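Mandelate racemase/muconate lactonizing enzyme, C-terminal domain protein (Paracoccus denitrificans, PDB 4DWD) binds magnesium and is probably a hydro-lyase of the mandelate racemase branch of the enolase superfamily. Local coordinates at residues 37-42 with 102-107; 113-118 with 309-314; 213-218 with 239-244; 223-228 with 243-248. All coordinates share one frame; numbering follows the deposited sequence.

Contact 1 of 4, residues 37-42 with 102-107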
# COMPACT_ATOMS: atom_id res chain seq x y z
N VAL B 37 -13.27 23.90 45.81
CA VAL B 37 -12.09 24.17 44.97
C VAL B 37 -11.69 22.91 44.21
O VAL B 37 -11.71 21.82 44.76
CB VAL B 37 -10.91 24.65 45.85
CG1 VAL B 37 -9.63 24.74 45.05
CG2 VAL B 37 -11.22 26.00 46.47
N GLY B 38 -11.37 23.07 42.93
CA GLY B 38 -10.76 21.99 42.14
C GLY B 38 -9.37 22.38 41.67
O GLY B 38 -9.11 23.54 41.33
N TRP B 39 -8.48 21.39 41.63
CA TRP B 39 -7.09 21.60 41.25
C TRP B 39 -6.74 20.93 39.95
O TRP B 39 -7.04 19.74 39.75
CB TRP B 39 -6.17 21.06 42.34
CG TRP B 39 -6.10 21.99 43.51
CD1 TRP B 39 -6.78 21.90 44.72
CD2 TRP B 39 -5.31 23.21 43.59
NE1 TRP B 39 -6.45 22.96 45.53
CE2 TRP B 39 -5.58 23.79 44.91
CE3 TRP B 39 -4.43 23.87 42.73
CZ2 TRP B 39 -4.97 24.97 45.33
CZ3 TRP B 39 -3.83 25.06 43.16
CH2 TRP B 39 -4.10 25.59 44.44
N GLY B 40 -6.07 21.66 39.07
CA GLY B 40 -5.55 21.11 37.81
C GLY B 40 -4.08 21.47 37.64
O GLY B 40 -3.54 22.29 38.39
N GLU B 41 -3.43 20.86 36.66
CA GLU B 41 -2.00 21.08 36.44
C GLU B 41 -1.72 21.09 34.94
O GLU B 41 -2.28 20.27 34.21
CB GLU B 41 -1.17 20.01 37.14
CG GLU B 41 0.33 20.23 36.94
CD GLU B 41 1.21 19.43 37.89
OE1 GLU B 41 0.72 18.53 38.62
OE2 GLU B 41 2.42 19.71 37.88
N ALA B 42 -0.86 22.02 34.52
CA ALA B 42 -0.34 22.07 33.14
C ALA B 42 1.13 21.65 33.16
O ALA B 42 1.86 22.00 34.09
CB ALA B 42 -0.45 23.48 32.56
N LEU B 102 -11.82 20.80 36.76
CA LEU B 102 -13.27 20.63 36.70
C LEU B 102 -13.69 19.24 37.13
O LEU B 102 -14.73 19.08 37.76
CB LEU B 102 -13.83 20.99 35.32
CG LEU B 102 -13.73 22.49 34.99
CD1 LEU B 102 -14.20 22.79 33.57
CD2 LEU B 102 -14.49 23.36 36.00
N TRP B 103 -12.88 18.23 36.82
CA TRP B 103 -13.13 16.87 37.33
C TRP B 103 -12.99 16.78 38.83
O TRP B 103 -13.76 16.06 39.49
CB TRP B 103 -12.18 15.88 36.66
CG TRP B 103 -12.79 15.23 35.44
CD1 TRP B 103 -12.51 15.51 34.11
CD2 TRP B 103 -13.79 14.17 35.42
NE1 TRP B 103 -13.26 14.71 33.28
CE2 TRP B 103 -14.05 13.88 34.01
CE3 TRP B 103 -14.48 13.46 36.40
CZ2 TRP B 103 -14.97 12.91 33.61
CZ3 TRP B 103 -15.42 12.50 35.98
CH2 TRP B 103 -15.64 12.22 34.62
N ASP B 104 -12.01 17.48 39.39
CA ASP B 104 -11.84 17.52 40.85
C ASP B 104 -13.10 18.16 41.48
O ASP B 104 -13.69 17.60 42.43
CB ASP B 104 -10.56 18.30 41.18
CG ASP B 104 -10.12 18.15 42.64
OD1 ASP B 104 -10.44 17.13 43.29
OD2 ASP B 104 -9.40 19.06 43.11
N LEU B 105 -13.54 19.29 40.93
CA LEU B 105 -14.77 19.93 41.40
C LEU B 105 -15.99 19.03 41.26
O LEU B 105 -16.82 18.96 42.17
CB LEU B 105 -15.04 21.27 40.69
CG LEU B 105 -14.36 22.51 41.23
CD1 LEU B 105 -14.58 23.68 40.29
CD2 LEU B 105 -14.85 22.83 42.64
N LYS B 106 -16.10 18.36 40.11
CA LYS B 106 -17.20 17.44 39.86
C LYS B 106 -17.26 16.31 40.90
O LYS B 106 -18.33 15.99 41.42
CB LYS B 106 -17.09 16.89 38.44
CG LYS B 106 -18.12 15.83 38.11
CD LYS B 106 -17.96 15.36 36.68
CE LYS B 106 -18.84 14.15 36.43
NZ LYS B 106 -18.75 13.71 35.01
N GLY B 107 -16.11 15.70 41.21
CA GLY B 107 -16.07 14.64 42.21
C GLY B 107 -16.50 15.16 43.58
O GLY B 107 -17.25 14.49 44.28
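The carboxylate of Asp104 is gripped at both oxygens. OD2 takes the backbone N-H of Trp39, with Trp39 N and Asp104 OD2 2.9 Å apart and an angle of 155° at the hydrogen, and it does so with its anti lone pair, the one turned away from the other oxygen. OD1 accepts the backbone N-H of Leu355, so the group ties the strand to a more distant loop as well and is held against rotation. With CG anti to the backbone N (chi1 -167°), the Asp104 side chain runs alongside that of Trp39, the two pointing the same way; OD2 sits near the plane of the indole at its edge, 3.9 Å from Trp39 CB.

This is where the antiparallel sheet of the enolase-type N-terminal domain meets its helical part: strand 37-42, outermost in that sheet within the chain, runs roughly antiparallel to helix 90-110, at 150°, the short axes approaching to 5.9 Å. Such closeness depends on Gly38: Gly38 CA lies 4.6 Å from Leu105 CA. A CB on this glycine would run into Leu105 CG, which packs directly on the bare backbone, 3.5 Å from Gly38 N. The branch continues with Leu105 CD2 against the carbonyl carbon of Val37, also at 3.5 Å. Leu105 also touches Ile30 of strand 24-32, which pairs with strand 37-42, while the Trp39 ring leads off toward Val359, one of the residues of a calcium site seen in this protein, and Val304 of helix 304-314.

Contact 2 of 4, residues 113-118 with 309-314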
# COMPACT_ATOMS: atom_id res chain seq x y z
N PRO B 113 -15.00 9.73 44.39
CA PRO B 113 -13.68 9.80 43.76
C PRO B 113 -13.83 9.73 42.24
O PRO B 113 -14.75 9.09 41.73
CB PRO B 113 -12.97 8.55 44.27
CG PRO B 113 -14.06 7.61 44.68
CD PRO B 113 -15.20 8.48 45.13
N ILE B 114 -12.90 10.35 41.52
CA ILE B 114 -12.99 10.39 40.07
C ILE B 114 -13.09 8.99 39.45
O ILE B 114 -13.89 8.78 38.56
CB ILE B 114 -11.85 11.24 39.48
CG1 ILE B 114 -12.16 12.72 39.76
CG2 ILE B 114 -11.69 11.01 37.98
CD1 ILE B 114 -10.95 13.63 39.64
N TYR B 115 -12.33 8.00 39.95
CA TYR B 115 -12.39 6.67 39.33
C TYR B 115 -13.78 6.02 39.42
O TYR B 115 -14.14 5.23 38.54
CB TYR B 115 -11.33 5.72 39.90
CG TYR B 115 -11.50 5.30 41.35
CD1 TYR B 115 -12.34 4.23 41.69
CD2 TYR B 115 -10.80 5.95 42.36
CE1 TYR B 115 -12.49 3.83 43.02
CE2 TYR B 115 -10.94 5.56 43.69
CZ TYR B 115 -11.78 4.51 44.01
OH TYR B 115 -11.91 4.14 45.33
N LYS B 116 -14.54 6.35 40.46
CA LYS B 116 -15.91 5.85 40.57
C LYS B 116 -16.75 6.47 39.47
O LYS B 116 -17.49 5.76 38.78
CB LYS B 116 -16.49 6.13 41.96
CG LYS B 116 -15.99 5.17 43.02
CD LYS B 116 -16.73 3.84 42.93
CE LYS B 116 -16.17 2.82 43.90
NZ LYS B 116 -16.92 1.54 43.80
N LEU B 117 -16.60 7.78 39.27
CA LEU B 117 -17.31 8.48 38.19
C LEU B 117 -16.94 7.98 36.79
O LEU B 117 -17.77 8.01 35.89
CB LEU B 117 -17.11 10.00 38.30
CG LEU B 117 -17.69 10.60 39.60
CD1 LEU B 117 -17.37 12.08 39.66
CD2 LEU B 117 -19.19 10.38 39.76
N LEU B 118 -15.70 7.51 36.64
CA LEU B 118 -15.23 6.96 35.37
C LEU B 118 -15.63 5.51 35.11
O LEU B 118 -15.20 4.92 34.12
CB LEU B 118 -13.71 7.09 35.27
CG LEU B 118 -13.17 8.51 35.24
CD1 LEU B 118 -11.66 8.47 35.34
CD2 LEU B 118 -13.58 9.25 33.98
N ASN B 309 -3.49 11.08 36.71
CA ASN B 309 -2.96 9.91 36.02
C ASN B 309 -3.41 8.60 36.66
O ASN B 309 -3.88 7.70 35.96
CB ASN B 309 -1.42 10.01 35.96
CG ASN B 309 -0.78 9.03 34.98
OD1 ASN B 309 -1.24 8.87 33.85
ND2 ASN B 309 0.31 8.40 35.40
N ILE B 310 -3.28 8.49 37.99
CA ILE B 310 -3.68 7.23 38.64
C ILE B 310 -5.21 6.99 38.66
O ILE B 310 -5.65 5.84 38.57
CB ILE B 310 -3.02 6.99 40.02
CG1 ILE B 310 -3.48 8.02 41.05
CG2 ILE B 310 -1.49 6.93 39.87
CD1 ILE B 310 -3.02 7.71 42.46
N HIS B 311 -6.02 8.04 38.74
CA HIS B 311 -7.47 7.81 38.57
C HIS B 311 -7.75 7.20 37.22
O HIS B 311 -8.51 6.22 37.11
CB HIS B 311 -8.27 9.09 38.76
CG HIS B 311 -8.51 9.44 40.22
ND1 HIS B 311 -9.56 8.96 40.92
CD2 HIS B 311 -7.78 10.25 41.09
CE1 HIS B 311 -9.51 9.44 42.18
NE2 HIS B 311 -8.43 10.23 42.29
N VAL B 312 -7.18 7.76 36.16
CA VAL B 312 -7.39 7.20 34.82
C VAL B 312 -6.82 5.79 34.71
O VAL B 312 -7.49 4.90 34.21
CB VAL B 312 -6.81 8.13 33.73
CG1 VAL B 312 -6.70 7.42 32.38
CG2 VAL B 312 -7.66 9.39 33.60
N LEU B 313 -5.60 5.58 35.18
CA LEU B 313 -5.00 4.24 35.04
C LEU B 313 -5.69 3.14 35.85
O LEU B 313 -5.63 1.96 35.48
CB LEU B 313 -3.49 4.28 35.30
CG LEU B 313 -2.76 4.97 34.13
CD1 LEU B 313 -1.31 5.25 34.50
CD2 LEU B 313 -2.84 4.15 32.85
N SER B 314 -6.36 3.52 36.94
CA SER B 314 -7.12 2.55 37.72
C SER B 314 -8.24 1.94 36.88
O SER B 314 -8.68 0.81 37.18
CB SER B 314 -7.68 3.18 39.00
OG SER B 314 -8.81 4.01 38.75
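Polar contact between the two segments runs through the His311 ring. Tyr115 N comes in at the edge of the ring, 3.1 Å from His311 ND1, which accepts its N-H in a weak, bent bond (133° at the hydrogen). The other ring nitrogen, NE2, is hydrogen-bonded to the carbonyl of Leu355, so the imidazole is held at both nitrogens, bridging the first turn of helix 114-117 and a later loop. Ser314 OG donates to His311 O in its own helix at 2.8 Å; its chi1 of 76° turns the hydroxyl back to that carbonyl, and there it also rests 3.3 Å from Tyr115 CB.

The Tyr115–His311 bond joins a short helix of the N-terminal family region to helix 304-314 of the TIM-barrel-like domain, two parts nearly two hundred residues apart in sequence. Ile114 opens the short helix just after Pro113 at its N-cap.

Among the ring contacts, Ile114 CB makes a CH-pi contact over one face of the imidazole, 3.9 Å from the centroid of the His311 ring, the two side chains crossing at about a right angle. Tyr115 meets His311 rim to rim, neither ring over the other's face; the planes are 27° apart, and Tyr115 CD2 comes 3.6 Å from His311 ND1. A phenylalanine at His311 would probably leave the N-H of Tyr115 and the carbonyl of Leu355 without their mate.

Apolar packing is looser: Leu118 CD1 approaches Val312 CG2 at 4.5 Å, with Met282 of helix 277-291 touching both side chains.

Contact 3 of 4, residues 213-218 with 239-244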
# COMPACT_ATOMS: atom_id res chain seq x y z
N ALA B 213 20.92 -3.82 20.31
CA ALA B 213 21.69 -4.00 21.53
C ALA B 213 20.79 -4.15 22.76
O ALA B 213 21.05 -4.97 23.66
CB ALA B 213 22.69 -2.87 21.71
N LEU B 214 19.69 -3.38 22.80
CA LEU B 214 18.75 -3.49 23.92
C LEU B 214 18.01 -4.84 23.89
O LEU B 214 17.71 -5.41 24.94
CB LEU B 214 17.74 -2.33 23.91
CG LEU B 214 18.35 -0.94 24.10
CD1 LEU B 214 17.29 0.11 23.92
CD2 LEU B 214 18.99 -0.81 25.47
N GLU B 215 17.72 -5.35 22.69
CA GLU B 215 17.12 -6.69 22.55
C GLU B 215 18.06 -7.77 23.08
O GLU B 215 17.62 -8.66 23.81
CB GLU B 215 16.75 -6.97 21.09
CG GLU B 215 15.56 -6.15 20.63
CD GLU B 215 15.35 -6.12 19.13
OE1 GLU B 215 16.04 -6.84 18.39
OE2 GLU B 215 14.46 -5.34 18.71
N ASP B 216 19.34 -7.66 22.75
CA ASP B 216 20.35 -8.58 23.27
C ASP B 216 20.40 -8.54 24.80
O ASP B 216 20.67 -9.56 25.45
CB ASP B 216 21.73 -8.23 22.69
CG ASP B 216 21.90 -8.65 21.24
OD1 ASP B 216 21.04 -9.37 20.70
OD2 ASP B 216 22.91 -8.25 20.62
N LEU B 217 20.10 -7.38 25.37
CA LEU B 217 20.08 -7.20 26.82
C LEU B 217 18.70 -7.43 27.42
O LEU B 217 18.50 -7.16 28.60
CB LEU B 217 20.56 -5.79 27.16
CG LEU B 217 22.04 -5.52 26.91
CD1 LEU B 217 22.32 -4.03 26.94
CD2 LEU B 217 22.92 -6.27 27.93
N GLY B 218 17.74 -7.87 26.62
CA GLY B 218 16.41 -8.22 27.12
C GLY B 218 15.58 -7.05 27.61
O GLY B 218 14.65 -7.25 28.39
N GLN B 239 8.24 -0.80 13.77
CA GLN B 239 7.92 -2.01 13.03
C GLN B 239 9.15 -2.82 12.66
O GLN B 239 9.05 -4.03 12.49
CB GLN B 239 7.10 -1.69 11.78
CG GLN B 239 5.68 -1.25 12.11
CD GLN B 239 4.84 -2.35 12.73
OE1 GLN B 239 4.83 -3.49 12.25
NE2 GLN B 239 4.15 -2.02 13.81
N ARG B 240 10.31 -2.16 12.56
CA ARG B 240 11.55 -2.85 12.17
C ARG B 240 12.15 -3.64 13.34
O ARG B 240 12.77 -4.66 13.11
CB ARG B 240 12.56 -1.86 11.59
CG ARG B 240 12.20 -1.47 10.16
CD ARG B 240 13.03 -0.33 9.61
NE ARG B 240 14.37 -0.80 9.29
CZ ARG B 240 15.30 -0.05 8.72
NH1 ARG B 240 15.04 1.22 8.42
NH2 ARG B 240 16.50 -0.57 8.47
N LEU B 241 11.95 -3.16 14.56
CA LEU B 241 12.53 -3.79 15.76
C LEU B 241 11.60 -4.80 16.40
O LEU B 241 10.40 -4.85 16.08
CB LEU B 241 12.90 -2.71 16.78
CG LEU B 241 14.08 -1.82 16.39
CD1 LEU B 241 14.20 -0.76 17.46
CD2 LEU B 241 15.38 -2.63 16.31
N ASP B 242 12.16 -5.61 17.30
CA ASP B 242 11.37 -6.52 18.12
C ASP B 242 11.02 -5.87 19.46
O ASP B 242 9.88 -6.00 19.93
CB ASP B 242 12.12 -7.83 18.38
CG ASP B 242 12.27 -8.69 17.13
OD1 ASP B 242 11.51 -8.50 16.15
OD2 ASP B 242 13.17 -9.55 17.16
N ILE B 243 11.98 -5.19 20.08
CA ILE B 243 11.72 -4.47 21.34
C ILE B 243 10.59 -3.46 21.07
O ILE B 243 10.52 -2.87 20.01
CB ILE B 243 12.98 -3.77 21.90
CG1 ILE B 243 12.69 -3.13 23.27
CG2 ILE B 243 13.54 -2.74 20.91
CD1 ILE B 243 13.94 -2.72 24.03
N THR B 244 9.70 -3.30 22.04
CA THR B 244 8.55 -2.42 21.88
C THR B 244 8.98 -0.97 21.88
O THR B 244 9.47 -0.47 22.90
CB THR B 244 7.55 -2.63 23.01
OG1 THR B 244 7.17 -4.00 23.04
CG2 THR B 244 6.30 -1.74 22.79
O HOH W 1 15.04 -9.90 18.97
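Glu215 leaves helix 204-216 with CG anti to its carbonyl carbon (chi1 -71°) and then runs out extended, which carries its carboxylate across to the turn following helix 231-240. There Glu215 OE2 accepts two successive backbone N-H groups, from Asp242 N at 2.7 Å and Ile243 N at 2.8 Å. The second bond is nearly straight, 169° at the hydrogen, the first more bent; both donors approach from the same face of the carboxylate, well out of its plane. The shaft of the side chain is used too: Glu215 CG lies 3.7 Å from Ile243 CB, the two side chains slanting across each other. One residue earlier, Leu214 CB meets Ile243 CD1 at 3.8 Å, continuing an apolar patch that includes Phe222 of strand 221-223.

Helix 204-216 ends here in a Schellman motif with Gly218 as its C-prime residue, and helix 231-240 leads through this turn into strand 244-246, so the contact ties the end of one outer helix to the turn that leads from the next helix into its strand. A glutamine in place of Glu215 would probably weaken the grip on the two N-H groups and leave Arg212, its salt-bridge partner at OE1, without a matching charge.

Glu215 OE1 and Asp242 OD2 stand 4.1 Å apart without bonding to each other, their carboxylate planes only 18° from parallel. A single water donates to each of these oxygens. Arg212 at OE1, and Arg212 of the third subunit, which forms a salt bridge to Asp242 OD2, probably offset the repulsion, suggesting that both acids can stay ionised at this subunit interface.

Contact 4 of 4, residues 223-228 with 243-248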
# COMPACT_ATOMS: atom_id res chain seq x y z
N GLU B 223 11.81 3.91 24.37
CA GLU B 223 10.97 5.09 24.28
C GLU B 223 11.62 6.20 23.46
O GLU B 223 12.81 6.49 23.64
CB GLU B 223 10.64 5.56 25.70
CG GLU B 223 9.65 6.71 25.80
CD GLU B 223 9.07 6.86 27.20
OE1 GLU B 223 9.07 5.87 27.97
OE2 GLU B 223 8.58 7.97 27.51
N GLU B 224 10.82 6.81 22.58
CA GLU B 224 11.22 8.00 21.83
C GLU B 224 12.62 7.90 21.18
O GLU B 224 13.47 8.77 21.38
CB GLU B 224 11.09 9.26 22.70
CG GLU B 224 9.66 9.57 23.16
CD GLU B 224 8.86 10.41 22.17
OE1 GLU B 224 9.46 11.13 21.34
OE2 GLU B 224 7.62 10.38 22.25
N PRO B 225 12.85 6.85 20.37
CA PRO B 225 14.20 6.70 19.79
C PRO B 225 14.65 7.83 18.84
O PRO B 225 15.83 8.20 18.85
CB PRO B 225 14.12 5.36 19.04
CG PRO B 225 12.66 5.09 18.86
CD PRO B 225 11.99 5.69 20.07
N VAL B 226 13.73 8.34 18.02
CA VAL B 226 14.07 9.37 17.02
C VAL B 226 13.37 10.68 17.37
O VAL B 226 12.55 10.72 18.29
CB VAL B 226 13.73 8.91 15.58
CG1 VAL B 226 14.46 7.61 15.27
CG2 VAL B 226 12.21 8.75 15.37
N GLN B 227 13.69 11.76 16.66
CA GLN B 227 13.01 13.03 16.91
C GLN B 227 11.50 12.85 16.76
O GLN B 227 11.03 12.21 15.82
CB GLN B 227 13.52 14.12 15.95
CG GLN B 227 15.02 14.39 16.06
CD GLN B 227 15.44 15.13 17.31
OE1 GLN B 227 14.60 15.62 18.08
NE2 GLN B 227 16.75 15.24 17.52
N HIS B 228 10.73 13.45 17.67
CA HIS B 228 9.29 13.20 17.72
C HIS B 228 8.58 13.70 16.50
O HIS B 228 7.51 13.20 16.16
CB HIS B 228 8.69 13.83 18.99
CG HIS B 228 8.25 15.25 18.80
ND1 HIS B 228 9.11 16.29 18.81
CD2 HIS B 228 6.99 15.79 18.54
CE1 HIS B 228 8.44 17.43 18.57
NE2 HIS B 228 7.14 17.12 18.40
N ILE B 243 11.98 -5.19 20.08
CA ILE B 243 11.72 -4.47 21.34
C ILE B 243 10.59 -3.46 21.07
O ILE B 243 10.52 -2.87 20.01
CB ILE B 243 12.98 -3.77 21.90
CG1 ILE B 243 12.69 -3.13 23.27
CG2 ILE B 243 13.54 -2.74 20.91
CD1 ILE B 243 13.94 -2.72 24.03
N THR B 244 9.70 -3.30 22.04
CA THR B 244 8.55 -2.42 21.88
C THR B 244 8.98 -0.97 21.88
O THR B 244 9.47 -0.47 22.90
CB THR B 244 7.55 -2.63 23.01
OG1 THR B 244 7.17 -4.00 23.04
CG2 THR B 244 6.30 -1.74 22.79
N VAL B 245 8.81 -0.31 20.75
CA VAL B 245 9.08 1.11 20.62
C VAL B 245 7.86 1.88 21.07
O VAL B 245 6.73 1.56 20.69
CB VAL B 245 9.47 1.46 19.17
CG1 VAL B 245 9.46 2.97 18.95
CG2 VAL B 245 10.84 0.85 18.86
N SER B 246 8.07 2.87 21.94
CA SER B 246 6.97 3.69 22.45
C SER B 246 7.18 5.16 22.13
O SER B 246 8.31 5.62 21.99
CB SER B 246 6.79 3.47 23.96
OG SER B 246 7.90 3.96 24.68
N ALA B 247 6.08 5.89 22.01
CA ALA B 247 6.12 7.32 21.76
C ALA B 247 4.79 7.88 22.19
O ALA B 247 3.94 7.13 22.67
CB ALA B 247 6.37 7.61 20.27
N GLY B 248 4.60 9.17 22.02
CA GLY B 248 3.34 9.81 22.37
C GLY B 248 3.45 10.90 23.41
O GLY B 248 2.54 11.70 23.56
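The carboxylate of Glu224 turns toward the 243-248 segment. In one of its two conformers OE2 accepts a long, bent bond, with Gly248 N and Glu224 OE2 3.3 Å apart and the donor nearly along the C-O axis, while OE1 meets Asn200 ND2. Ala247 CA is 3.4 Å from Glu224 OE2, and a bend at chi2 (-87°) folds the chain back to reach there. The pyrrolidine ring of Pro225 turns its CG to Val245 CG1, 3.8 Å away, the side chains lying at a slant.

The backbones are joined as parallel strands: Glu223 and Ser246 form a bridge, and Glu224 N donates to Ser246 O at 2.8 Å in an almost straight bond of 173°. On the sheet face carrying both side chains, Ser246 OG lies 3.3 Å from Glu223 CB, and Gln269 bonds the hydroxyl. Gly248 has backbone angles (phi 120°) that a side chain would not tolerate, its CB colliding with the carbonyl before it.

Glu223 is a ligand of a calcium site seen in this protein, together with Asp197 and Glu249, at the strand ends of the barrel as is usual for the family; Lys160 pairs with its OE1. The strands 221-223 and 244-246 are neighbours in the barrel sheet, with 194-197 on the far side of 221-223, while helix 231-240, which connects them, covers Pro225, Val245 and Ala247 through Met234 and Ala238.

The centres of contacts 1, 2 and 4 lie about 15 to 16 Å from that of the chain; contact 3, less fully buried, lies farthest out, at about 25 Å, and its Asp242 is bridged to Arg212 of another subunit. Contacts 1 and 2 touch through Trp103 and Leu117, and each sends a polar group to Leu355, so that one loop links the sheet-helix packing of the N-terminal domain to the interdomain join. Contacts 3 and 4 share Ile243 and Thr244 and join the same two neighbouring beta-alpha units, contact 3 at the helix side, contact 4 at the strand ends. Carboxylates accept backbone N-H groups in contacts 1, 3 and 4; contact 2 uses an imidazole.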